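Local coordinates for protein SusD homolog (Bacteroides thetaiotaomicron, PDB 4MRU) that probably binds mucin O-glycans at the cell surface as a SusD-family outer-membrane lipoprotein with a largely helical, TPR-like fold and a magnesium-binding site, at residues 42-46 with 47-51; 78-81 with 82-86; 463-466 with 467-470. All blocks are in the same frame, centred on the assembly; numbering follows the deposited sequence.

Contact 1: 42-46 with 47-51; sequences LYQFM and EAMCG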
# COMPACT_ATOMS: atom_id res chain seq x y z
N LEU A 42 -10.73 -5.99 10.78
CA LEU A 42 -9.47 -6.27 10.10
C LEU A 42 -8.79 -4.97 9.63
O LEU A 42 -7.61 -4.76 9.86
CB LEU A 42 -9.69 -7.24 8.94
CG LEU A 42 -8.51 -7.59 8.05
CD1 LEU A 42 -7.24 -7.91 8.82
CD2 LEU A 42 -8.92 -8.78 7.17
N TYR A 43 -9.57 -4.07 9.04
CA TYR A 43 -9.08 -2.76 8.60
C TYR A 43 -8.26 -2.04 9.70
O TYR A 43 -7.19 -1.47 9.44
CB TYR A 43 -10.24 -1.88 8.07
CG TYR A 43 -9.75 -0.62 7.41
CD1 TYR A 43 -9.38 0.48 8.16
CD2 TYR A 43 -9.64 -0.52 6.00
CE1 TYR A 43 -8.93 1.65 7.56
CE2 TYR A 43 -9.12 0.63 5.40
CZ TYR A 43 -8.76 1.71 6.18
OH TYR A 43 -8.26 2.86 5.61
N GLN A 44 -8.79 -1.98 10.93
CA GLN A 44 -8.14 -1.15 11.97
C GLN A 44 -6.68 -1.55 12.19
O GLN A 44 -5.82 -0.71 12.35
CB GLN A 44 -8.94 -1.16 13.28
CG GLN A 44 -8.93 -2.50 14.00
CD GLN A 44 -9.84 -2.50 15.21
OE1 GLN A 44 -9.98 -1.48 15.91
NE2 GLN A 44 -10.47 -3.65 15.47
N PHE A 45 -6.41 -2.84 12.14
CA PHE A 45 -5.06 -3.34 12.35
C PHE A 45 -4.20 -3.19 11.10
O PHE A 45 -3.11 -2.65 11.16
CB PHE A 45 -5.08 -4.80 12.76
CG PHE A 45 -5.79 -5.07 14.06
CD1 PHE A 45 -5.24 -4.60 15.25
CD2 PHE A 45 -6.97 -5.74 14.10
CE1 PHE A 45 -5.90 -4.80 16.45
CE2 PHE A 45 -7.63 -5.99 15.30
CZ PHE A 45 -7.08 -5.52 16.47
N MSE A 46 -4.68 -3.72 9.99
CA MSE A 46 -3.83 -3.83 8.78
C MSE A 46 -3.64 -2.50 8.11
O MSE A 46 -2.53 -2.14 7.72
CB MSE A 46 -4.48 -4.84 7.83
CG MSE A 46 -3.61 -5.15 6.64
SE MSE A 46 -4.55 -6.63 5.71
CE MSE A 46 -2.89 -7.25 4.74
N GLU A 47 -4.70 -1.71 8.02
CA GLU A 47 -4.64 -0.45 7.30
C GLU A 47 -4.44 0.79 8.17
O GLU A 47 -3.64 1.66 7.82
CB GLU A 47 -5.95 -0.27 6.53
CG GLU A 47 -6.14 -1.30 5.46
CD GLU A 47 -5.19 -1.11 4.31
OE1 GLU A 47 -4.96 0.06 3.86
OE2 GLU A 47 -4.71 -2.13 3.80
N ALA A 48 -5.21 0.93 9.24
CA ALA A 48 -5.18 2.16 10.02
C ALA A 48 -3.91 2.22 10.90
O ALA A 48 -3.12 3.15 10.82
CB ALA A 48 -6.45 2.29 10.86
N MSE A 49 -3.71 1.17 11.65
CA MSE A 49 -2.53 1.06 12.54
C MSE A 49 -1.27 0.74 11.77
O MSE A 49 -0.26 1.45 11.90
CB MSE A 49 -2.81 0.00 13.57
CG MSE A 49 -3.85 0.39 14.58
SE MSE A 49 -3.90 -1.15 15.80
CE MSE A 49 -5.64 -0.87 16.69
N CYS A 50 -1.25 -0.35 11.02
CA CYS A 50 0.01 -0.79 10.36
C CYS A 50 0.41 0.08 9.12
O CYS A 50 1.37 0.87 9.20
CB CYS A 50 -0.09 -2.27 10.02
SG CYS A 50 1.40 -2.94 9.21
N GLY A 51 -0.35 -0.00 8.02
CA GLY A 51 -0.09 0.80 6.85
C GLY A 51 -0.06 2.28 7.20
O GLY A 51 0.80 3.03 6.76
O HOH W 1 -6.52 2.32 3.62

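Contact 2: 78-81 with 82-86; sequences WLKA and PFTDV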
# COMPACT_ATOMS: atom_id res chain seq x y z
N TRP A 78 -2.62 -8.19 18.65
CA TRP A 78 -2.93 -7.29 17.56
C TRP A 78 -2.15 -7.63 16.29
O TRP A 78 -2.42 -7.06 15.21
CB TRP A 78 -2.61 -5.87 17.98
CG TRP A 78 -3.48 -5.31 19.03
CD1 TRP A 78 -4.36 -5.96 19.79
CD2 TRP A 78 -3.52 -3.94 19.43
NE1 TRP A 78 -4.97 -5.09 20.67
CE2 TRP A 78 -4.50 -3.83 20.45
CE3 TRP A 78 -2.85 -2.79 19.01
CZ2 TRP A 78 -4.81 -2.61 21.07
CZ3 TRP A 78 -3.15 -1.57 19.64
CH2 TRP A 78 -4.14 -1.50 20.65
N LEU A 79 -1.23 -8.58 16.39
CA LEU A 79 -0.50 -9.07 15.21
C LEU A 79 -1.23 -10.17 14.41
O LEU A 79 -0.79 -10.58 13.36
CB LEU A 79 0.87 -9.63 15.63
CG LEU A 79 1.93 -8.66 16.11
CD1 LEU A 79 3.11 -9.46 16.69
CD2 LEU A 79 2.39 -7.74 15.01
N LYS A 80 -2.33 -10.66 14.96
CA LYS A 80 -3.08 -11.73 14.35
C LYS A 80 -3.71 -11.37 13.02
O LYS A 80 -3.63 -12.15 12.07
CB LYS A 80 -4.21 -12.19 15.31
CG LYS A 80 -4.83 -13.49 14.88
CD LYS A 80 -5.90 -13.97 15.85
CE LYS A 80 -6.48 -15.33 15.45
NZ LYS A 80 -7.83 -15.16 14.87
N ALA A 81 -4.34 -10.21 12.93
CA ALA A 81 -5.28 -9.95 11.80
C ALA A 81 -4.63 -9.86 10.42
O ALA A 81 -5.12 -10.45 9.49
CB ALA A 81 -6.11 -8.71 12.07
N PRO A 82 -3.50 -9.13 10.28
CA PRO A 82 -2.93 -9.04 8.91
C PRO A 82 -2.34 -10.34 8.31
O PRO A 82 -1.97 -10.36 7.14
CB PRO A 82 -1.82 -7.99 9.07
CG PRO A 82 -2.15 -7.27 10.35
CD PRO A 82 -2.71 -8.34 11.24
N PHE A 83 -2.18 -11.37 9.12
CA PHE A 83 -1.59 -12.66 8.70
C PHE A 83 -2.64 -13.72 8.80
O PHE A 83 -3.14 -14.23 7.79
CB PHE A 83 -0.35 -13.02 9.55
CG PHE A 83 0.34 -14.31 9.14
CD1 PHE A 83 -0.07 -15.51 9.65
CD2 PHE A 83 1.40 -14.29 8.26
CE1 PHE A 83 0.55 -16.69 9.28
CE2 PHE A 83 2.02 -15.46 7.87
CZ PHE A 83 1.60 -16.66 8.38
N THR A 84 -3.02 -14.02 10.04
CA THR A 84 -3.91 -15.15 10.29
C THR A 84 -5.32 -14.92 9.72
O THR A 84 -5.88 -15.79 9.08
CB THR A 84 -4.02 -15.45 11.78
OG1 THR A 84 -2.71 -15.73 12.33
CG2 THR A 84 -4.95 -16.68 12.03
N ASP A 85 -5.91 -13.75 9.96
CA ASP A 85 -7.27 -13.48 9.42
C ASP A 85 -7.33 -13.37 7.89
O ASP A 85 -8.24 -13.92 7.26
CB ASP A 85 -7.87 -12.23 10.07
CG ASP A 85 -8.09 -12.41 11.57
OD1 ASP A 85 -7.99 -13.54 12.07
OD2 ASP A 85 -8.32 -11.40 12.27
N VAL A 86 -6.37 -12.68 7.29
CA VAL A 86 -6.33 -12.60 5.84
C VAL A 86 -6.25 -14.00 5.21
O VAL A 86 -7.02 -14.32 4.34
CB VAL A 86 -5.18 -11.73 5.32
CG1 VAL A 86 -5.18 -11.71 3.81
CG2 VAL A 86 -5.36 -10.30 5.79

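Contact 3: 463-466 with 467-470; sequences MYPN and EEYT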
# COMPACT_ATOMS: atom_id res chain seq x y z
N MSE A 463 6.10 -8.84 12.45
CA MSE A 463 6.50 -10.09 13.07
C MSE A 463 5.37 -11.08 12.95
O MSE A 463 4.23 -10.69 12.94
CB MSE A 463 6.82 -9.91 14.56
CG MSE A 463 8.00 -8.96 14.74
SE MSE A 463 7.32 -7.12 15.00
CE MSE A 463 6.73 -7.28 16.88
N TYR A 464 5.70 -12.37 12.85
CA TYR A 464 4.67 -13.41 12.73
C TYR A 464 3.84 -13.48 14.00
O TYR A 464 4.32 -13.14 15.04
CB TYR A 464 5.29 -14.76 12.45
CG TYR A 464 6.00 -14.81 11.10
CD1 TYR A 464 5.33 -14.58 9.91
CD2 TYR A 464 7.33 -15.16 11.02
CE1 TYR A 464 5.96 -14.69 8.67
CE2 TYR A 464 8.00 -15.25 9.79
CZ TYR A 464 7.31 -15.04 8.63
OH TYR A 464 8.01 -15.16 7.44
N PRO A 465 2.57 -13.84 13.88
CA PRO A 465 1.70 -13.83 15.07
C PRO A 465 2.04 -14.97 16.01
O PRO A 465 2.57 -16.01 15.58
CB PRO A 465 0.29 -14.00 14.48
CG PRO A 465 0.46 -14.58 13.16
CD PRO A 465 1.84 -14.21 12.66
N ASN A 466 1.67 -14.81 17.27
CA ASN A 466 1.99 -15.81 18.26
C ASN A 466 1.32 -17.18 18.00
O ASN A 466 1.83 -18.21 18.42
CB ASN A 466 1.62 -15.34 19.67
CG ASN A 466 2.33 -16.16 20.76
OD1 ASN A 466 3.56 -16.13 20.86
ND2 ASN A 466 1.59 -16.86 21.55
N GLU A 467 0.17 -17.16 17.34
CA GLU A 467 -0.51 -18.37 16.91
C GLU A 467 0.43 -19.27 16.08
O GLU A 467 0.45 -20.49 16.23
CB GLU A 467 -1.76 -18.03 16.10
CG GLU A 467 -2.90 -17.41 16.93
CD GLU A 467 -2.70 -15.93 17.34
OE1 GLU A 467 -1.70 -15.27 16.98
OE2 GLU A 467 -3.58 -15.39 18.05
N GLU A 468 1.22 -18.66 15.23
CA GLU A 468 2.14 -19.44 14.44
C GLU A 468 3.17 -20.13 15.32
O GLU A 468 3.52 -21.31 15.08
CB GLU A 468 2.80 -18.57 13.39
CG GLU A 468 1.82 -18.21 12.27
CD GLU A 468 1.33 -19.40 11.48
OE1 GLU A 468 2.15 -20.04 10.75
OE2 GLU A 468 0.11 -19.70 11.57
N TYR A 469 3.59 -19.44 16.37
CA TYR A 469 4.57 -20.01 17.29
C TYR A 469 3.95 -21.18 18.05
O TYR A 469 4.59 -22.19 18.29
CB TYR A 469 5.12 -18.96 18.28
CG TYR A 469 6.17 -18.04 17.70
CD1 TYR A 469 5.80 -16.92 16.94
CD2 TYR A 469 7.50 -18.26 17.91
CE1 TYR A 469 6.76 -16.08 16.40
CE2 TYR A 469 8.48 -17.40 17.39
CZ TYR A 469 8.10 -16.33 16.61
OH TYR A 469 9.03 -15.45 16.08
N THR A 470 2.69 -21.04 18.44
CA THR A 470 2.09 -22.04 19.35
C THR A 470 1.52 -23.22 18.57
O THR A 470 1.62 -24.34 19.03
CB THR A 470 0.98 -21.44 20.26
OG1 THR A 470 -0.07 -20.91 19.47
CG2 THR A 470 1.54 -20.34 21.13
O HOH W 2 -0.31 -12.86 17.60

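Contact 1: 42-46 with 47-51
Glu47 lays its CB over the middle of the Tyr43 ring, a CH-pi contact inside helix 40-54, which here widens into pi-type turns. Glu47 CB sits 3.4 Å from the centroid of the Tyr43 ring, only 11° off the normal, so the aliphatic part of the glutamate lids that face. Tyr43 gets there because its CG stands anti to the backbone N (chi1 -171°), which carries the ring forward along the helix toward the next turn. Glu47 then bends at chi2, with CG near the CD2 and CE2 side of the ring, and its carboxylate plane is turned 42° from the ring. One water ties the two polar ends together: it accepts from Tyr43 OH at 2.7 Å and donates to Glu47 OE1 at 2.8 Å. The other oxygen, OE2, makes a salt bridge to Arg120 of helix 104-125, so both oxygens of this buried carboxylate are held. With Tyr43 cut back to an alanine, Glu47 CB would probably lose its aromatic cover and the bridging water one of its anchors, leaving the carboxylate more reliant on Arg120. Tyr43 O is gripped twice, by Glu47 N and Ala48 N, which reach it from opposite faces of the carbonyl plane; the second is an i to i+5 bond. The same spacing repeats in Met49 N to Gln44 O, Cys50 N to Phe45 O and Gly51 N to Met46 O. Another side of the helix carries a Met-aromatic contact: selenomethionine Met49 runs alongside Phe45, both pointing the same way, with its chain extended beyond CG. The selenium approaches the ring obliquely, and the closest side-chain atoms are Met49 SE and Phe45 CD1, 3.7 Å apart.

Contact 2: 78-81 with 82-86
Lys80 O receives Thr84 N as the chain turns from 78-81 into helix 81-100, a 2.8 Å bond whose donor lies nearly in line with the carbonyl (C=O...N 171°). Phe83 N and Asp85 N also point at this oxygen, but both bonds are weak, as is Val86 N to Ala81 O; the first turn is therefore loosely wound, with a wider pi-type stretch at 82-85. Pro82, which has no N-H to give, fits within this opening turn, Pro82 CD lying 3.5 Å from Ala81 CB. Lys80 runs extended from CB to CE, passes Thr84 with Lys80 CG 3.8 Å from Thr84 CB, and then bends at chi4. That bend brings Lys80 NZ to Asp85 OD1 at 3.2 Å, a salt bridge that uses the syn lone pair of the carboxylate. The other oxygen, Asp85 OD2, rests 3.5 Å from Ala81 CB. Around this turn, Ala81 and Val86 pack on helix 40-54, Val86 also meets helix 104-125, and Phe83 sets its ring edge-to-face with Tyr125 of that helix while touching Glu468 of helix 466-471.

Contact 3: 463-466 with 467-470
Tyr469 reaches back over the start of helix 466-471 to the chain that leads into it. Tyr469 CB lies 3.4 Å from Asn466 O and a little farther from Asn466 OD1. The first torsion puts CG anti to the carbonyl carbon (chi1 -79°), which sends the ring back toward the preceding loop. Tyr469 CD1 then meets Pro465 O at 3.6 Å, the oxygen lying at the ring edge and in its plane, and Tyr469 CE1 continues to Tyr464, 4.1 Å from Tyr464 O and close to Tyr464 CB. At the tip, OH is hydrogen-bonded to Asp494, whose other carboxylate oxygen takes the backbone N-H of Tyr464. The Asn466 amide is turned only 17° from the ring plane, although the two side chains cross at about a right angle; its ND2 touches Thr470 CG2.

On another side of the turn, Pro465 and Glu468 lie side by side, pointing the same way, with Pro465 CG to Glu468 CG at 4.0 Å. Glu468 bends at chi2, and its OE1 is taken up by Tyr149 and Asn472. Glu467 bends too and brings OE1 back toward the helix start. There a water accepts from Asn466 N at 2.8 Å and donates to Glu467 OE1 at 2.9 Å, linking an amide of the first turn to an acidic side chain.

The backbone closes with Glu468 N to Pro465 O at 3.0 Å, its donor well above the carbonyl plane, and with Thr470 N to Asn466 O, which lies in the plane. Extended backbone at Tyr464 and Pro465 thus gives way to helical torsions from Asn466 onward: a loop-to-helix junction, with a proline just ahead of the short helix 466-471 in this largely helical SusD-family fold.

Contact 1 is the most deeply buried of the three, within a single helix, whereas contacts 2 and 3 both mark places where a loop runs into a helix and lie nearer the surface. Contact 2 is the middle piece. Its Trp78 packs against Phe45 and Met49 of contact 1 and its Ala81 against Leu42 and Phe45, while its Phe83 and Thr84 meet Pro465 of contact 3. Contacts 1 and 3 do not touch. The chemistry follows depth: an aromatic face and selenium inside, with one buried acid held by arginine and water; a partly exposed lysine-aspartate salt bridge in 78-86; and, at 463-470, a water between a backbone N-H and a partly exposed glutamate, beside exposed asparagine, tyrosine and threonine side chains.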